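Local coordinates for protein insecticidal Delta-Endotoxin Cry8Ea1 (Bacillus Thuringiensis, PDB 3EB7) that is an insecticidal toxin active against larvae of the underground pest Holotrichia parallela, probably by forming pores in gut-cell membranes as other three-domain Cry toxins do, at residues Arg289-Trp301 and Leu351-Val364. Residues are numbered along the deposited sequence; the frame is centred on the assembly and turned at random.
Sequences RSSFSASNYLKKW and LFAYTSKYYGVSKV. With SO4 (sulfate ion), chain E.
The edge of the F292 ring meets the face of Y354 in a T-shaped stack, centroids 4.6 Å apart and planes at 87°. A353 CA sits over one face of the same phenyl ring, 3.7 Å from its centroid, a CH-pi contact; S293 CB lies off-centre over the opposite face. With CG anti to the backbone N (chi1 173°), F292 reaches across to the 351-364 hairpin. Next inward, L351 spreads its two methyls between the paired strands opposite: CD2 lies 3.5 Å from S290 O, CD1 faces N296 and the backbone N of Y297. L298 packs beside it, its CD2 3.6 Å from Y358 O, while S290 OG approaches the Y358 ring obliquely. Two beta hairpins, from separate antiparallel four-stranded sheets of the middle domain, a beta prism in Cry toxins, thus face each other near their turns. Farther along, strands 296-301 and 357-364 cross at 86°, joined by a hydrogen bond from W301 N to V361 O (3.1 Å) that arrives in the carbonyl plane. One water links W301 O to V361 N, another K299 O to S362 O. K300 lays CD 3.4 Å from Y359 O and against G360, then carries NZ to a salt bridge with D426; F421 stacks on W301.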
loop_
_atom_site.group_PDB
_atom_site.type_symbol
_atom_site.label_atom_id
_atom_site.label_comp_id
_atom_site.label_asym_id
_atom_site.label_seq_id
_atom_site.Cartn_x
_atom_site.Cartn_y
_atom_site.Cartn_z
ATOM N N ARG A 289 -14.399 27.663 -20.768
ATOM C CA ARG A 289 -15.814 27.621 -21.038
ATOM C C ARG A 289 -16.010 27.040 -22.445
ATOM O O ARG A 289 -15.463 27.568 -23.419
ATOM C CB ARG A 289 -16.423 29.029 -20.929
ATOM C CG ARG A 289 -17.941 29.033 -21.019
ATOM C CD ARG A 289 -18.521 30.436 -20.709
ATOM N NE ARG A 289 -19.976 30.459 -20.531
ATOM C CZ ARG A 289 -20.862 30.395 -21.525
ATOM N NH1 ARG A 289 -20.463 30.298 -22.781
ATOM N NH2 ARG A 289 -22.152 30.443 -21.274
ATOM N N SER A 290 -16.755 25.941 -22.537
ATOM C CA SER A 290 -17.255 25.417 -23.809
ATOM C C SER A 290 -18.752 25.635 -23.814
ATOM O O SER A 290 -19.426 25.398 -22.821
ATOM C CB SER A 290 -16.987 23.930 -23.905
ATOM O OG SER A 290 -15.616 23.671 -23.722
ATOM N N SER A 291 -19.278 26.114 -24.922
ATOM C CA SER A 291 -20.699 26.396 -24.957
ATOM C C SER A 291 -21.359 25.851 -26.188
ATOM O O SER A 291 -20.784 25.747 -27.282
ATOM C CB SER A 291 -21.016 27.886 -24.811
ATOM O OG SER A 291 -20.815 28.560 -26.035
ATOM N N PHE A 292 -22.606 25.511 -26.018
ATOM C CA PHE A 292 -23.434 25.038 -27.082
ATOM C C PHE A 292 -24.784 25.697 -26.956
ATOM O O PHE A 292 -25.396 25.600 -25.944
ATOM C CB PHE A 292 -23.604 23.517 -27.000
ATOM C CG PHE A 292 -24.563 23.014 -27.953
ATOM C CD1 PHE A 292 -24.380 23.242 -29.282
ATOM C CD2 PHE A 292 -25.709 22.423 -27.538
ATOM C CE1 PHE A 292 -25.276 22.835 -30.168
ATOM C CE2 PHE A 292 -26.612 22.010 -28.430
ATOM C CZ PHE A 292 -26.394 22.211 -29.749
ATOM N N SER A 293 -25.270 26.355 -27.988
ATOM C CA SER A 293 -26.556 26.995 -27.858
ATOM C C SER A 293 -26.578 27.956 -26.683
ATOM O O SER A 293 -25.593 28.194 -26.052
ATOM C CB SER A 293 -27.652 25.943 -27.635
ATOM O OG SER A 293 -28.835 26.288 -28.274
ATOM N N ALA A 294 -27.753 28.438 -26.352
ATOM C CA ALA A 294 -27.885 29.638 -25.572
ATOM C C ALA A 294 -27.755 29.378 -24.089
ATOM O O ALA A 294 -27.258 30.186 -23.356
ATOM C CB ALA A 294 -29.174 30.347 -25.906
ATOM N N SER A 295 -28.194 28.221 -23.653
ATOM C CA SER A 295 -28.264 27.942 -22.206
ATOM C C SER A 295 -27.488 26.712 -21.767
ATOM O O SER A 295 -27.565 26.299 -20.627
ATOM C CB SER A 295 -29.734 27.810 -21.790
ATOM O OG SER A 295 -30.565 27.443 -22.912
ATOM N N ASN A 296 -26.747 26.108 -22.678
ATOM C CA ASN A 296 -25.967 24.950 -22.328
ATOM C C ASN A 296 -24.494 25.301 -22.359
ATOM O O ASN A 296 -23.951 25.724 -23.388
ATOM C CB ASN A 296 -26.279 23.797 -23.276
ATOM C CG ASN A 296 -27.461 23.011 -22.832
ATOM O OD1 ASN A 296 -28.401 23.553 -22.267
ATOM N ND2 ASN A 296 -27.417 21.715 -23.050
ATOM N N TYR A 297 -23.833 25.100 -21.235
ATOM C CA TYR A 297 -22.399 25.369 -21.209
ATOM C C TYR A 297 -21.709 24.573 -20.142
ATOM O O TYR A 297 -22.283 24.296 -19.085
ATOM C CB TYR A 297 -22.104 26.865 -20.994
ATOM C CG TYR A 297 -22.703 27.434 -19.726
ATOM C CD1 TYR A 297 -23.951 28.033 -19.745
ATOM C CD2 TYR A 297 -22.031 27.344 -18.511
ATOM C CE1 TYR A 297 -24.513 28.577 -18.575
ATOM C CE2 TYR A 297 -22.590 27.877 -17.320
ATOM C CZ TYR A 297 -23.830 28.488 -17.370
ATOM O OH TYR A 297 -24.379 29.031 -16.239
ATOM N N LEU A 298 -20.455 24.243 -20.452
ATOM C CA LEU A 298 -19.562 23.537 -19.555
ATOM C C LEU A 298 -18.349 24.414 -19.201
ATOM O O LEU A 298 -17.534 24.772 -20.081
ATOM C CB LEU A 298 -19.132 22.189 -20.183
ATOM C CG LEU A 298 -18.161 21.225 -19.479
ATOM C CD1 LEU A 298 -18.716 20.710 -18.128
ATOM C CD2 LEU A 298 -17.733 20.048 -20.439
ATOM N N LYS A 299 -18.237 24.756 -17.926
ATOM C CA LYS A 299 -16.994 25.350 -17.438
ATOM C C LYS A 299 -16.188 24.258 -16.747
ATOM O O LYS A 299 -16.634 23.660 -15.755
ATOM C CB LYS A 299 -17.256 26.479 -16.474
ATOM C CG LYS A 299 -17.743 27.723 -17.076
ATOM C CD LYS A 299 -18.231 28.593 -15.924
ATOM C CE LYS A 299 -18.239 30.023 -16.287
ATOM N NZ LYS A 299 -19.184 30.704 -15.343
ATOM N N LYS A 300 -14.994 24.000 -17.276
ATOM C CA LYS A 300 -14.282 22.782 -16.928
ATOM C C LYS A 300 -12.802 23.026 -16.663
ATOM O O LYS A 300 -12.249 24.022 -17.069
ATOM C CB LYS A 300 -14.489 21.712 -18.017
ATOM C CG LYS A 300 -14.045 22.122 -19.397
ATOM C CD LYS A 300 -14.058 20.901 -20.347
ATOM C CE LYS A 300 -14.121 21.272 -21.849
ATOM N NZ LYS A 300 -12.847 21.875 -22.264
ATOM N N TRP A 301 -12.193 22.082 -15.968
ATOM C CA TRP A 301 -10.779 22.051 -15.629
ATOM C C TRP A 301 -10.008 21.750 -16.923
ATOM O O TRP A 301 -10.083 20.602 -17.470
ATOM C CB TRP A 301 -10.621 20.910 -14.614
ATOM C CG TRP A 301 -9.237 20.615 -14.015
ATOM C CD1 TRP A 301 -7.997 20.677 -14.637
ATOM C CD2 TRP A 301 -8.987 20.137 -12.678
ATOM N NE1 TRP A 301 -7.004 20.291 -13.741
ATOM C CE2 TRP A 301 -7.584 19.940 -12.548
ATOM C CE3 TRP A 301 -9.814 19.848 -11.583
ATOM C CZ2 TRP A 301 -6.997 19.504 -11.354
ATOM C CZ3 TRP A 301 -9.226 19.418 -10.393
ATOM C CH2 TRP A 301 -7.821 19.247 -10.296
ATOM N N LEU A 351 -20.629 17.911 -22.377
ATOM C CA LEU A 351 -21.507 18.846 -23.068
ATOM C C LEU A 351 -21.818 18.276 -24.465
ATOM O O LEU A 351 -20.907 18.116 -25.290
ATOM C CB LEU A 351 -20.892 20.265 -23.159
ATOM C CG LEU A 351 -21.714 21.348 -23.895
ATOM C CD1 LEU A 351 -22.900 21.838 -23.047
ATOM C CD2 LEU A 351 -20.866 22.527 -24.315
ATOM N N PHE A 352 -23.107 18.004 -24.727
ATOM C CA PHE A 352 -23.554 17.513 -26.053
ATOM C C PHE A 352 -23.887 18.649 -27.029
ATOM O O PHE A 352 -24.775 19.471 -26.781
ATOM C CB PHE A 352 -24.741 16.551 -25.914
ATOM C CG PHE A 352 -24.471 15.365 -25.009
ATOM C CD1 PHE A 352 -24.905 15.357 -23.695
ATOM C CD2 PHE A 352 -23.796 14.254 -25.477
ATOM C CE1 PHE A 352 -24.710 14.249 -22.890
ATOM C CE2 PHE A 352 -23.576 13.142 -24.665
ATOM C CZ PHE A 352 -24.018 13.139 -23.375
ATOM N N ALA A 353 -23.133 18.707 -28.121
ATOM C CA ALA A 353 -23.302 19.704 -29.162
ATOM C C ALA A 353 -23.783 18.960 -30.434
ATOM O O ALA A 353 -23.798 17.727 -30.458
ATOM C CB ALA A 353 -21.985 20.414 -29.400
ATOM N N TYR A 354 -24.195 19.692 -31.463
ATOM C CA TYR A 354 -24.871 19.077 -32.631
ATOM C C TYR A 354 -24.083 17.941 -33.248
ATOM O O TYR A 354 -24.660 16.888 -33.568
ATOM C CB TYR A 354 -25.204 20.109 -33.703
ATOM C CG TYR A 354 -26.312 21.059 -33.320
ATOM C CD1 TYR A 354 -26.154 22.446 -33.481
ATOM C CD2 TYR A 354 -27.541 20.579 -32.791
ATOM C CE1 TYR A 354 -27.184 23.354 -33.129
ATOM C CE2 TYR A 354 -28.597 21.478 -32.425
ATOM C CZ TYR A 354 -28.402 22.866 -32.602
ATOM O OH TYR A 354 -29.419 23.766 -32.276
ATOM N N THR A 355 -22.759 18.139 -33.351
ATOM C CA THR A 355 -21.873 17.207 -34.055
ATOM C C THR A 355 -20.660 16.702 -33.227
ATOM O O THR A 355 -19.882 15.863 -33.699
ATOM C CB THR A 355 -21.365 17.863 -35.352
ATOM O OG1 THR A 355 -20.917 19.201 -35.053
ATOM C CG2 THR A 355 -22.491 17.950 -36.425
ATOM N N SER A 356 -20.495 17.193 -31.998
ATOM C CA SER A 356 -19.399 16.730 -31.139
ATOM C C SER A 356 -19.778 16.657 -29.653
ATOM O O SER A 356 -20.819 17.166 -29.230
ATOM C CB SER A 356 -18.143 17.608 -31.343
ATOM O OG SER A 356 -18.422 18.985 -31.119
ATOM N N LYS A 357 -18.930 15.994 -28.871
ATOM C CA LYS A 357 -19.052 15.987 -27.421
ATOM C C LYS A 357 -17.801 16.602 -26.819
ATOM O O LYS A 357 -16.720 16.401 -27.338
ATOM C CB LYS A 357 -19.207 14.570 -26.898
ATOM C CG LYS A 357 -20.338 13.804 -27.542
ATOM C CD LYS A 357 -20.544 12.456 -26.889
ATOM C CE LYS A 357 -21.077 11.488 -27.890
ATOM N NZ LYS A 357 -20.000 11.040 -28.808
ATOM N N TYR A 358 -17.963 17.334 -25.725
ATOM C CA TYR A 358 -16.845 17.885 -24.963
ATOM C C TYR A 358 -16.865 17.278 -23.578
ATOM O O TYR A 358 -17.864 17.424 -22.843
ATOM C CB TYR A 358 -16.994 19.380 -24.692
ATOM C CG TYR A 358 -17.203 20.363 -25.816
ATOM C CD1 TYR A 358 -18.394 20.400 -26.561
ATOM C CD2 TYR A 358 -16.250 21.364 -26.046
ATOM C CE1 TYR A 358 -18.605 21.375 -27.551
ATOM C CE2 TYR A 358 -16.451 22.362 -27.018
ATOM C CZ TYR A 358 -17.621 22.358 -27.769
ATOM O OH TYR A 358 -17.769 23.353 -28.721
ATOM N N TYR A 359 -15.754 16.656 -23.199
ATOM C CA TYR A 359 -15.619 16.064 -21.884
ATOM C C TYR A 359 -14.824 16.986 -21.001
ATOM O O TYR A 359 -13.959 17.719 -21.500
ATOM C CB TYR A 359 -14.933 14.696 -21.978
ATOM C CG TYR A 359 -15.733 13.702 -22.786
ATOM C CD1 TYR A 359 -15.519 13.568 -24.145
ATOM C CD2 TYR A 359 -16.674 12.883 -22.176
ATOM C CE1 TYR A 359 -16.247 12.655 -24.892
ATOM C CE2 TYR A 359 -17.422 11.970 -22.913
ATOM C CZ TYR A 359 -17.205 11.877 -24.259
ATOM O OH TYR A 359 -17.907 11.001 -24.998
ATOM N N GLY A 360 -15.120 16.978 -19.700
ATOM C CA GLY A 360 -14.307 17.714 -18.726
ATOM C C GLY A 360 -14.911 17.743 -17.344
ATOM O O GLY A 360 -16.113 17.559 -17.199
ATOM N N VAL A 361 -14.095 18.010 -16.330
ATOM C CA VAL A 361 -14.550 18.002 -14.942
ATOM C C VAL A 361 -15.181 19.381 -14.629
ATOM O O VAL A 361 -14.528 20.433 -14.790
ATOM C CB VAL A 361 -13.357 17.679 -13.991
ATOM C CG1 VAL A 361 -13.708 17.901 -12.475
ATOM C CG2 VAL A 361 -12.814 16.254 -14.262
ATOM N N SER A 362 -16.439 19.368 -14.190
ATOM C CA SER A 362 -17.172 20.625 -13.872
ATOM C C SER A 362 -17.154 20.992 -12.385
ATOM O O SER A 362 -17.436 22.129 -11.996
ATOM C CB SER A 362 -18.616 20.515 -14.345
ATOM O OG SER A 362 -19.200 19.410 -13.680
ATOM N N LYS A 363 -16.795 20.033 -11.557
ATOM C CA LYS A 363 -16.897 20.216 -10.127
ATOM C C LYS A 363 -16.067 19.192 -9.377
ATOM O O LYS A 363 -16.108 18.008 -9.709
ATOM C CB LYS A 363 -18.362 20.103 -9.677
ATOM C CG LYS A 363 -18.569 20.420 -8.199
ATOM C CD LYS A 363 -20.077 20.429 -7.923
ATOM C CE LYS A 363 -20.408 20.590 -6.446
ATOM N NZ LYS A 363 -21.884 20.299 -6.301
ATOM N N VAL A 364 -15.325 19.649 -8.380
ATOM C CA VAL A 364 -14.651 18.737 -7.426
ATOM C C VAL A 364 -14.803 19.243 -5.988
ATOM O O VAL A 364 -14.438 20.366 -5.699
ATOM C CB VAL A 364 -13.103 18.541 -7.715
ATOM C CG1 VAL A 364 -12.513 17.493 -6.753
ATOM C CG2 VAL A 364 -12.859 18.145 -9.153
HETATM S S SO4 E . -20.439 33.355 -17.381
HETATM O O1 SO4 E . -21.165 34.331 -18.187
HETATM O O2 SO4 E . -19.740 34.044 -16.295
HETATM O O3 SO4 E . -21.446 32.413 -16.871
HETATM O O4 SO4 E . -19.440 32.618 -18.162
HETATM O O HOH W 1 -25.471 18.936 -23.134
HETATM O O HOH W 2 -26.754 20.064 -25.241
HETATM O O HOH W 3 -18.559 23.715 -13.653
HETATM O O HOH W 4 -11.356 18.362 -17.061
#